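Local coordinates for protein FMN Adenylyltransferase (Candida glabrata, PDB 3FWK) that catalyses the transfer of an AMP unit from ATP to FMN, the final step in making the flavin cofactor FAD, at residues G59-S64 / A163-I168; Q36-T41 / L198-A203; D116-L121 / G228-T233; I205-L210 / L250-E255. All coordinates share one frame; numbering follows the deposited sequence.

Overall arrangement
Interaction 1 joins two neighbouring parallel strands, 61-64 and 163-165, in the middle of the Rossmann-like sheet. It lies within the chain span between the segments of interaction 2, which sets helix 31-50 against the loop leading into helix 202-212; their centres are about 19 Å apart, and I168 touches L198. Interaction 4 comes after both in sequence, its centre about 13 Å from that of interaction 2, and W200 packs on both I205 and F208. Helix 202-212, shared by interactions 2 and 4, thus joins helices 31-50 and 253-257 on the flank of the sheet. Interaction 3, whose segments alternate with those of the other three, stands apart, its centre about 23 Å or more from theirs, at the start of helix 119-131.

Interaction 1: residues G59-S64 / A163-I168; sequences GEISFS and AIVIGI
Two adjacent parallel strands, 61-64 and 163-165, pair here in the buried interior of the central sheet, with I61 level with A163, S62 with I164 and F63 with V165. A163 N donates to E60 O, S62 N to A163 O, V165 N to S62 O and S64 N to V165 O; the last is the shortest at 2.8 Å. The two C-H donors I61 CA and I164 CA add contacts to A163 O and S62 O. Next to strand 61-64 on its other side runs 107-111, while 192-194 continues the sheet beyond 163-165, the parallel core of a Rossmann-like alpha/beta fold with helices on both faces. On the face that carries I61, F63 and V165, the valine is shared between two neighbours. With CG1 anti to the backbone N (chi1 -179°), that methyl lies obliquely against the F63 ring, 3.6 Å from CE1, and CG2 is left to meet I61 CG2, also at 3.6 Å. Helix 69-86 lies over this face, where Y78 packs edge-to-face with F63. On the other face I164 CG2 reaches S64 CB at 3.9 Å, beneath F151 and F154 of helix 147-157. Past the paired residues the chains separate, and a water donates to S64 O at 2.9 Å.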
# COMPACT_ATOMS: atom_id res chain seq x y z
N GLY A 59 17.31 -0.08 -13.17
CA GLY A 59 17.48 0.89 -12.12
C GLY A 59 16.97 2.25 -12.53
O GLY A 59 17.03 3.17 -11.73
N GLU A 60 16.39 2.38 -13.74
CA GLU A 60 15.72 3.66 -14.05
C GLU A 60 14.54 3.97 -13.15
O GLU A 60 14.27 5.15 -12.90
CB GLU A 60 15.30 3.76 -15.53
CG GLU A 60 16.54 3.89 -16.43
CD GLU A 60 16.21 3.88 -17.91
OE1 GLU A 60 15.03 3.86 -18.30
OE2 GLU A 60 17.18 3.87 -18.72
N ILE A 61 13.83 2.93 -12.70
CA ILE A 61 12.67 3.14 -11.85
C ILE A 61 12.94 2.59 -10.45
O ILE A 61 13.37 1.43 -10.30
CB ILE A 61 11.43 2.41 -12.40
CG1 ILE A 61 11.07 2.91 -13.81
CG2 ILE A 61 10.21 2.60 -11.44
CD1 ILE A 61 9.84 2.25 -14.39
N SER A 62 12.65 3.39 -9.43
CA SER A 62 12.60 2.87 -8.06
C SER A 62 11.16 2.97 -7.54
O SER A 62 10.39 3.79 -8.01
CB SER A 62 13.56 3.63 -7.16
OG SER A 62 14.89 3.14 -7.31
N PHE A 63 10.83 2.11 -6.59
CA PHE A 63 9.50 2.06 -6.06
C PHE A 63 9.50 2.62 -4.64
O PHE A 63 10.21 2.08 -3.79
CB PHE A 63 9.00 0.59 -6.10
CG PHE A 63 7.55 0.45 -5.78
CD1 PHE A 63 6.64 0.12 -6.80
CD2 PHE A 63 7.06 0.67 -4.50
CE1 PHE A 63 5.29 0.01 -6.56
CE2 PHE A 63 5.69 0.57 -4.23
CZ PHE A 63 4.80 0.23 -5.26
N SER A 64 8.71 3.66 -4.36
CA SER A 64 8.62 4.19 -3.00
C SER A 64 7.58 3.41 -2.21
O SER A 64 6.40 3.45 -2.53
CB SER A 64 8.30 5.69 -3.03
OG SER A 64 8.32 6.17 -1.68
N ALA A 163 12.90 7.81 -12.43
CA ALA A 163 11.48 7.88 -12.10
C ALA A 163 11.25 7.08 -10.84
O ALA A 163 11.96 6.10 -10.55
CB ALA A 163 10.65 7.31 -13.26
N ILE A 164 10.26 7.51 -10.05
CA ILE A 164 9.92 6.85 -8.79
C ILE A 164 8.41 6.62 -8.74
O ILE A 164 7.63 7.54 -9.01
CB ILE A 164 10.42 7.59 -7.58
CG1 ILE A 164 11.96 7.62 -7.68
CG2 ILE A 164 10.02 6.85 -6.29
CD1 ILE A 164 12.67 8.10 -6.51
N VAL A 165 8.03 5.39 -8.40
CA VAL A 165 6.63 5.02 -8.26
C VAL A 165 6.14 5.43 -6.87
O VAL A 165 6.78 5.07 -5.85
CB VAL A 165 6.44 3.51 -8.47
CG1 VAL A 165 4.98 3.15 -8.33
CG2 VAL A 165 7.00 3.06 -9.80
N ILE A 166 5.02 6.15 -6.82
CA ILE A 166 4.49 6.69 -5.56
C ILE A 166 3.04 6.26 -5.41
O ILE A 166 2.23 6.47 -6.31
CB ILE A 166 4.58 8.20 -5.53
CG1 ILE A 166 6.05 8.60 -5.64
CG2 ILE A 166 4.03 8.79 -4.24
CD1 ILE A 166 6.27 10.08 -5.78
N GLY A 167 2.68 5.74 -4.24
CA GLY A 167 1.33 5.17 -4.05
C GLY A 167 0.26 6.09 -3.46
O GLY A 167 -0.59 5.68 -2.70
N ILE A 168 0.26 7.33 -3.86
CA ILE A 168 -0.72 8.30 -3.38
C ILE A 168 -2.03 8.29 -4.16
O ILE A 168 -2.07 7.94 -5.36
CB ILE A 168 0.02 9.63 -3.44
CG1 ILE A 168 -0.76 10.75 -2.75
CG2 ILE A 168 0.45 9.95 -4.86
CD1 ILE A 168 0.11 11.96 -2.43
O HOH W 1 4.85 5.85 -2.17

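Interaction 2: residues Q36-T41 / L198-A203; sequences QRAINT and LHWNLA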
# COMPACT_ATOMS: atom_id res chain seq x y z
N GLN A 36 -12.34 -3.28 -10.44
CA GLN A 36 -11.86 -3.79 -11.70
C GLN A 36 -11.49 -2.67 -12.67
O GLN A 36 -10.46 -2.72 -13.35
CB GLN A 36 -12.88 -4.76 -12.35
CG GLN A 36 -13.07 -6.01 -11.47
CD GLN A 36 -14.23 -6.88 -11.89
OE1 GLN A 36 -15.20 -6.39 -12.43
NE2 GLN A 36 -14.16 -8.17 -11.60
N ARG A 37 -12.39 -1.68 -12.79
CA ARG A 37 -12.10 -0.53 -13.63
C ARG A 37 -10.84 0.21 -13.18
O ARG A 37 -10.02 0.62 -14.03
CB ARG A 37 -13.31 0.41 -13.67
CG ARG A 37 -14.55 -0.25 -14.32
CD ARG A 37 -15.70 0.78 -14.55
NE ARG A 37 -16.20 1.48 -13.37
CZ ARG A 37 -17.19 1.05 -12.58
NH1 ARG A 37 -17.70 -0.16 -12.76
NH2 ARG A 37 -17.62 1.81 -11.60
N ALA A 38 -10.66 0.34 -11.87
CA ALA A 38 -9.48 1.04 -11.35
C ALA A 38 -8.21 0.24 -11.67
O ALA A 38 -7.17 0.84 -12.03
CB ALA A 38 -9.62 1.21 -9.85
N ILE A 39 -8.29 -1.09 -11.59
CA ILE A 39 -7.15 -1.94 -11.99
C ILE A 39 -6.79 -1.75 -13.44
O ILE A 39 -5.62 -1.61 -13.81
CB ILE A 39 -7.44 -3.43 -11.67
CG1 ILE A 39 -7.52 -3.66 -10.17
CG2 ILE A 39 -6.42 -4.34 -12.36
CD1 ILE A 39 -8.17 -5.00 -9.77
N ASN A 40 -7.80 -1.75 -14.30
CA ASN A 40 -7.53 -1.56 -15.72
C ASN A 40 -6.86 -0.22 -16.02
O ASN A 40 -5.96 -0.15 -16.84
CB ASN A 40 -8.82 -1.75 -16.52
CG ASN A 40 -9.25 -3.20 -16.56
OD1 ASN A 40 -8.42 -4.09 -16.50
ND2 ASN A 40 -10.55 -3.42 -16.66
N THR A 41 -7.30 0.84 -15.34
CA THR A 41 -6.64 2.13 -15.54
C THR A 41 -5.19 2.08 -15.05
O THR A 41 -4.28 2.57 -15.76
CB THR A 41 -7.39 3.24 -14.81
OG1 THR A 41 -8.67 3.35 -15.43
CG2 THR A 41 -6.69 4.60 -14.92
N LEU A 198 -3.85 7.06 -8.44
CA LEU A 198 -4.52 8.31 -8.02
C LEU A 198 -6.03 8.20 -7.98
O LEU A 198 -6.68 8.77 -7.12
CB LEU A 198 -4.15 9.45 -8.98
CG LEU A 198 -2.70 9.90 -8.89
CD1 LEU A 198 -2.36 10.84 -10.07
CD2 LEU A 198 -2.46 10.65 -7.57
N HIS A 199 -6.58 7.44 -8.94
CA HIS A 199 -8.03 7.29 -9.11
C HIS A 199 -8.66 6.23 -8.20
O HIS A 199 -9.88 6.05 -8.25
CB HIS A 199 -8.33 6.91 -10.56
CG HIS A 199 -7.57 5.71 -10.99
ND1 HIS A 199 -6.23 5.76 -11.26
CD2 HIS A 199 -7.94 4.41 -11.09
CE1 HIS A 199 -5.81 4.53 -11.53
NE2 HIS A 199 -6.83 3.69 -11.44
N TRP A 200 -7.87 5.50 -7.41
CA TRP A 200 -8.43 4.51 -6.50
C TRP A 200 -9.12 5.20 -5.34
O TRP A 200 -8.63 6.22 -4.85
CB TRP A 200 -7.31 3.58 -5.97
CG TRP A 200 -6.88 2.57 -6.95
CD1 TRP A 200 -6.34 2.79 -8.20
CD2 TRP A 200 -7.01 1.17 -6.81
NE1 TRP A 200 -6.12 1.59 -8.84
CE2 TRP A 200 -6.52 0.59 -8.00
CE3 TRP A 200 -7.47 0.34 -5.78
CZ2 TRP A 200 -6.52 -0.79 -8.22
CZ3 TRP A 200 -7.47 -1.06 -6.00
CH2 TRP A 200 -6.98 -1.60 -7.20
N ASN A 201 -10.24 4.65 -4.89
CA ASN A 201 -10.90 5.06 -3.67
C ASN A 201 -10.61 4.06 -2.54
O ASN A 201 -10.18 2.92 -2.79
CB ASN A 201 -12.46 5.05 -3.90
CG ASN A 201 -12.89 5.72 -5.20
OD1 ASN A 201 -12.66 6.92 -5.36
ND2 ASN A 201 -13.54 4.97 -6.10
N LEU A 202 -10.89 4.49 -1.31
CA LEU A 202 -10.65 3.66 -0.14
C LEU A 202 -11.32 2.29 -0.28
O LEU A 202 -10.72 1.27 0.02
CB LEU A 202 -11.13 4.40 1.11
CG LEU A 202 -10.96 3.65 2.44
CD1 LEU A 202 -9.50 3.23 2.68
CD2 LEU A 202 -11.53 4.50 3.57
N ALA A 203 -12.58 2.25 -0.75
CA ALA A 203 -13.26 0.97 -0.86
C ALA A 203 -12.56 0.04 -1.85
O ALA A 203 -12.58 -1.19 -1.68
CB ALA A 203 -14.72 1.21 -1.29
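H199 and W200 press their rings against one side of helix 31-50 at A38, I39 and T41, in the loop that follows the sheet of this Rossmann-like fold and leads into helix 202-212. H199 comes first. Its chi1 of 54° sets CG between the backbone N and the carbonyl carbon, and the imidazole projects toward the helix with NE2 foremost. NE2 donates a nearly straight bond of 2.9 Å to A38 O, which lies in the ring plane; T42 OG1 gives the same carbonyl a second hydrogen bond. The imidazole is sandwiched: T41 CG2 sits over one face, 3.7 Å from the ring centroid, and W200 CD1 lies over the opposite face. At W200 the indole lies against A38 and I39 at a slant to the helix. A38 CB rests over the face of its five-membered ring in a CH-pi contact, 16° off the normal, and the indole NE1 is hydrogen-bonded to T42 OG1. V73 and L77 of helix 69-86 pack against the same indole, which thus fills the junction between two helices. At the benzene part of the W200 indole, I39 CG1 comes obliquely to the ring, 3.6 Å from CZ2.

Interaction 3: residues D116-L121 / G228-T233; sequences DTFKTL and GNVEET
D116 and E231 both hold CG between the backbone N and the carbonyl carbon (chi1 60° and 64°), and the glutamate chain then bends at chi2, bringing the two carboxylates together. Their planes are turned 45° apart, and D116 OD2 lies 2.7 Å from E231 OE1. The aspartate carboxylate also stacks on the side-chain amide of N229, whose CB is 3.2 Å from D116 OD2. Alongside the acids the backbones are joined by V230 N, which donates to D116 O at 2.9 Å. F118, at the N-cap position of helix 119-131, provides the apolar half of the contact. V230 CG1 lies over one face of its ring, 4.0 Å from the centroid, while T233 CB meets the ring edge in plane and G228 O also approaches that edge, 3.4 Å from CE2. A water completes the join, accepting from F118 N and donating to G228 O. The loop 228-233 is itself tightly folded: T233 N and T233 OG1 both donate to N229 O. F224 packs edge-to-face on F118, and K280 of helix 275-282 touches both F118 and V230. The contact therefore links the entrance of a helix that follows strand 107-111 of the Rossmann-like sheet to the long loop after helix 202-212. Two acid oxygens as close as those of D116 and E231 would repel if both were ionised, so one of the two acids probably holds a proton and donates it; the close approach would be consistent with a raised pKa, though the glutamate's place is less sure.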
# COMPACT_ATOMS: atom_id res chain seq x y z
N ASP A 116 9.17 8.34 14.32
CA ASP A 116 7.89 8.18 14.98
C ASP A 116 6.96 7.23 14.22
O ASP A 116 5.74 7.28 14.35
CB ASP A 116 7.23 9.54 15.24
CG ASP A 116 6.97 10.33 13.97
OD1 ASP A 116 7.34 9.87 12.85
OD2 ASP A 116 6.36 11.45 14.08
N THR A 117 7.57 6.32 13.47
CA THR A 117 6.82 5.26 12.73
C THR A 117 6.38 4.17 13.70
O THR A 117 7.12 3.80 14.61
CB THR A 117 7.74 4.66 11.67
OG1 THR A 117 8.26 5.70 10.83
CG2 THR A 117 7.05 3.64 10.80
N PHE A 118 5.20 3.60 13.50
CA PHE A 118 4.77 2.45 14.27
C PHE A 118 5.75 1.29 14.11
O PHE A 118 6.15 0.93 12.98
CB PHE A 118 3.39 1.93 13.79
CG PHE A 118 2.23 2.70 14.34
CD1 PHE A 118 1.66 2.34 15.56
CD2 PHE A 118 1.71 3.79 13.63
CE1 PHE A 118 0.60 3.04 16.08
CE2 PHE A 118 0.61 4.51 14.17
CZ PHE A 118 0.09 4.15 15.39
N LYS A 119 6.07 0.62 15.22
CA LYS A 119 6.94 -0.56 15.17
C LYS A 119 6.33 -1.64 14.24
O LYS A 119 7.04 -2.31 13.51
CB LYS A 119 7.11 -1.14 16.56
CG LYS A 119 8.05 -2.32 16.61
CD LYS A 119 9.47 -1.95 16.16
CE LYS A 119 10.52 -2.95 16.63
NZ LYS A 119 11.89 -2.26 16.65
N THR A 120 5.01 -1.84 14.30
CA THR A 120 4.40 -2.90 13.50
C THR A 120 4.61 -2.58 12.01
O THR A 120 4.78 -3.49 11.19
CB THR A 120 2.90 -3.01 13.78
OG1 THR A 120 2.70 -3.40 15.13
CG2 THR A 120 2.27 -4.08 12.91
N LEU A 121 4.54 -1.29 11.64
CA LEU A 121 4.78 -0.91 10.27
C LEU A 121 6.25 -1.15 9.86
O LEU A 121 6.50 -1.67 8.77
CB LEU A 121 4.37 0.54 10.05
CG LEU A 121 4.29 1.02 8.63
CD1 LEU A 121 3.41 0.13 7.73
CD2 LEU A 121 3.73 2.43 8.64
N GLY A 228 -0.57 7.09 10.41
CA GLY A 228 0.28 8.24 10.55
C GLY A 228 1.32 7.88 11.60
O GLY A 228 1.65 6.70 11.82
N ASN A 229 1.74 8.85 12.35
CA ASN A 229 2.79 8.61 13.31
C ASN A 229 2.24 8.11 14.65
O ASN A 229 1.03 8.16 14.93
CB ASN A 229 3.67 9.85 13.45
CG ASN A 229 2.94 11.00 14.06
OD1 ASN A 229 2.39 10.89 15.14
ND2 ASN A 229 2.96 12.14 13.37
N VAL A 230 3.15 7.62 15.50
CA VAL A 230 2.71 6.99 16.76
C VAL A 230 2.11 7.96 17.72
O VAL A 230 1.28 7.55 18.57
CB VAL A 230 3.86 6.24 17.48
CG1 VAL A 230 4.30 5.09 16.68
CG2 VAL A 230 5.06 7.17 17.84
N GLU A 231 2.51 9.23 17.66
CA GLU A 231 2.04 10.21 18.62
C GLU A 231 0.63 10.70 18.30
O GLU A 231 -0.09 11.07 19.21
CB GLU A 231 3.06 11.37 18.82
CG GLU A 231 3.43 12.33 17.66
CD GLU A 231 4.56 11.83 16.76
OE1 GLU A 231 5.19 12.72 16.10
OE2 GLU A 231 4.83 10.60 16.76
N GLU A 232 0.24 10.71 17.02
CA GLU A 232 -1.04 11.32 16.60
C GLU A 232 -2.11 10.27 16.29
O GLU A 232 -3.28 10.60 16.32
CB GLU A 232 -0.85 12.16 15.32
CG GLU A 232 -0.57 11.28 14.03
CD GLU A 232 -0.20 12.06 12.75
OE1 GLU A 232 -0.45 13.30 12.69
OE2 GLU A 232 0.33 11.42 11.80
N THR A 233 -1.71 9.07 15.91
CA THR A 233 -2.67 8.15 15.28
C THR A 233 -3.37 7.28 16.27
O THR A 233 -2.76 6.66 17.12
CB THR A 233 -1.94 7.25 14.25
OG1 THR A 233 -1.24 8.09 13.33
CG2 THR A 233 -2.91 6.40 13.49
O HOH W 2 3.80 5.03 11.31

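Interaction 4: residues I205-L210 / L250-E255; sequences IWSFLL and LNFEWE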
# COMPACT_ATOMS: atom_id res chain seq x y z
N ILE A 205 -9.30 -0.02 -2.49
CA ILE A 205 -8.11 -0.48 -1.80
C ILE A 205 -8.47 -1.70 -0.91
O ILE A 205 -7.81 -2.73 -0.98
CB ILE A 205 -7.51 0.67 -0.98
CG1 ILE A 205 -6.98 1.81 -1.87
CG2 ILE A 205 -6.41 0.11 -0.02
CD1 ILE A 205 -5.79 1.46 -2.68
N TRP A 206 -9.51 -1.57 -0.07
CA TRP A 206 -9.85 -2.69 0.82
C TRP A 206 -10.28 -3.92 0.01
O TRP A 206 -9.87 -5.03 0.33
CB TRP A 206 -10.92 -2.34 1.83
CG TRP A 206 -10.67 -1.28 2.82
CD1 TRP A 206 -11.48 -0.25 3.11
CD2 TRP A 206 -9.58 -1.20 3.75
NE1 TRP A 206 -10.99 0.48 4.15
CE2 TRP A 206 -9.81 -0.08 4.56
CE3 TRP A 206 -8.43 -1.97 3.97
CZ2 TRP A 206 -8.96 0.30 5.59
CZ3 TRP A 206 -7.58 -1.59 5.01
CH2 TRP A 206 -7.85 -0.48 5.80
N SER A 207 -11.09 -3.73 -1.02
CA SER A 207 -11.61 -4.86 -1.78
C SER A 207 -10.45 -5.68 -2.37
O SER A 207 -10.40 -6.91 -2.21
CB SER A 207 -12.51 -4.38 -2.89
OG SER A 207 -12.95 -5.48 -3.67
N PHE A 208 -9.54 -5.01 -3.04
CA PHE A 208 -8.45 -5.70 -3.69
C PHE A 208 -7.50 -6.32 -2.66
O PHE A 208 -7.07 -7.47 -2.80
CB PHE A 208 -7.73 -4.74 -4.61
CG PHE A 208 -6.67 -5.43 -5.43
CD1 PHE A 208 -7.02 -6.25 -6.51
CD2 PHE A 208 -5.32 -5.27 -5.14
CE1 PHE A 208 -6.06 -6.87 -7.27
CE2 PHE A 208 -4.34 -5.88 -5.91
CZ PHE A 208 -4.71 -6.70 -6.97
N LEU A 209 -7.16 -5.56 -1.63
CA LEU A 209 -6.23 -6.09 -0.65
C LEU A 209 -6.78 -7.31 0.07
O LEU A 209 -6.05 -8.26 0.29
CB LEU A 209 -5.86 -5.00 0.35
CG LEU A 209 -4.52 -5.14 1.10
CD1 LEU A 209 -3.34 -5.44 0.12
CD2 LEU A 209 -4.25 -3.83 1.84
N LEU A 210 -8.05 -7.26 0.44
CA LEU A 210 -8.65 -8.40 1.11
C LEU A 210 -8.72 -9.61 0.19
O LEU A 210 -8.41 -10.75 0.62
CB LEU A 210 -10.03 -8.02 1.67
CG LEU A 210 -10.00 -7.05 2.85
CD1 LEU A 210 -11.38 -6.47 3.05
CD2 LEU A 210 -9.49 -7.75 4.14
N LEU A 250 -20.49 -4.92 6.65
CA LEU A 250 -19.28 -5.22 5.92
C LEU A 250 -19.56 -5.22 4.43
O LEU A 250 -20.42 -5.95 3.96
CB LEU A 250 -18.77 -6.58 6.37
CG LEU A 250 -17.52 -7.13 5.65
CD1 LEU A 250 -16.30 -6.20 5.74
CD2 LEU A 250 -17.13 -8.49 6.23
N ASN A 251 -18.79 -4.44 3.67
CA ASN A 251 -18.91 -4.38 2.22
C ASN A 251 -18.07 -5.39 1.47
O ASN A 251 -18.19 -5.49 0.24
CB ASN A 251 -18.59 -2.98 1.69
CG ASN A 251 -19.71 -2.01 1.95
OD1 ASN A 251 -20.76 -2.11 1.31
ND2 ASN A 251 -19.51 -1.08 2.89
N PHE A 252 -17.22 -6.17 2.17
CA PHE A 252 -16.22 -7.00 1.53
C PHE A 252 -16.36 -8.46 1.91
O PHE A 252 -15.39 -9.21 1.88
CB PHE A 252 -14.82 -6.47 1.87
CG PHE A 252 -14.68 -5.01 1.58
CD1 PHE A 252 -14.77 -4.56 0.26
CD2 PHE A 252 -14.60 -4.05 2.62
CE1 PHE A 252 -14.69 -3.19 -0.03
CE2 PHE A 252 -14.55 -2.69 2.32
CZ PHE A 252 -14.59 -2.26 1.01
N GLU A 253 -17.58 -8.88 2.21
CA GLU A 253 -17.81 -10.26 2.58
C GLU A 253 -17.38 -11.24 1.50
O GLU A 253 -16.73 -12.26 1.79
CB GLU A 253 -19.28 -10.49 2.98
CG GLU A 253 -19.61 -9.99 4.38
CD GLU A 253 -21.10 -9.89 4.70
OE1 GLU A 253 -21.95 -10.12 3.80
OE2 GLU A 253 -21.42 -9.53 5.86
N TRP A 254 -17.74 -10.96 0.25
CA TRP A 254 -17.42 -11.90 -0.82
C TRP A 254 -15.92 -12.05 -0.98
O TRP A 254 -15.40 -13.16 -1.09
CB TRP A 254 -18.09 -11.49 -2.14
CG TRP A 254 -18.00 -12.61 -3.12
CD1 TRP A 254 -18.94 -13.61 -3.33
CD2 TRP A 254 -16.92 -12.88 -4.00
NE1 TRP A 254 -18.49 -14.46 -4.30
CE2 TRP A 254 -17.25 -14.06 -4.72
CE3 TRP A 254 -15.67 -12.26 -4.24
CZ2 TRP A 254 -16.39 -14.63 -5.65
CZ3 TRP A 254 -14.82 -12.81 -5.15
CH2 TRP A 254 -15.17 -13.99 -5.86
N GLU A 255 -15.22 -10.92 -0.99
CA GLU A 255 -13.78 -10.92 -1.19
C GLU A 255 -13.09 -11.71 -0.11
O GLU A 255 -12.13 -12.44 -0.40
CB GLU A 255 -13.25 -9.48 -1.16
CG GLU A 255 -13.68 -8.61 -2.33
CD GLU A 255 -14.96 -7.79 -2.07
OE1 GLU A 255 -15.90 -8.32 -1.45
OE2 GLU A 255 -14.98 -6.61 -2.49
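Helix 202-212 runs past the turn that starts helix 253-257, with CA-CA distances of 6.1 Å between S207 and F252 and 6.2 Å between L210 and E255. F252, at the N-cap position of the second helix, lays its ring against the first, where it spans W206, S207 and L210. W206 CB sits over one of its faces, 4.0 Å from the centroid, while N251 CB lies over the opposite face. The five-membered ring of W206 meets the F252 ring obliquely, their planes 59° apart. The indole NE1 is hydrogen-bonded to L294 O. L210 crosses the F252 side chain at about a right angle, bringing CD1 within 3.6 Å of F252 CB. The two helices are thus joined near the flank of the alpha/beta fold where helix 31-50 also packs, T35 against S207 and I32 against E255. One turn beyond F252, E255 bends at chi2 (93°) and turns its carboxylate back toward S207. S207 OG donates to E255 OE2 at 2.6 Å, a short bond that uses the oxygen's anti lone pair. Setting OG anti to the backbone N turns the hydroxyl toward the glutamate, and the same hydroxyl is also hydrogen-bonded to Y21 OH. E255 is buried, and its CD lies in the plane of the F252 ring, at the edge.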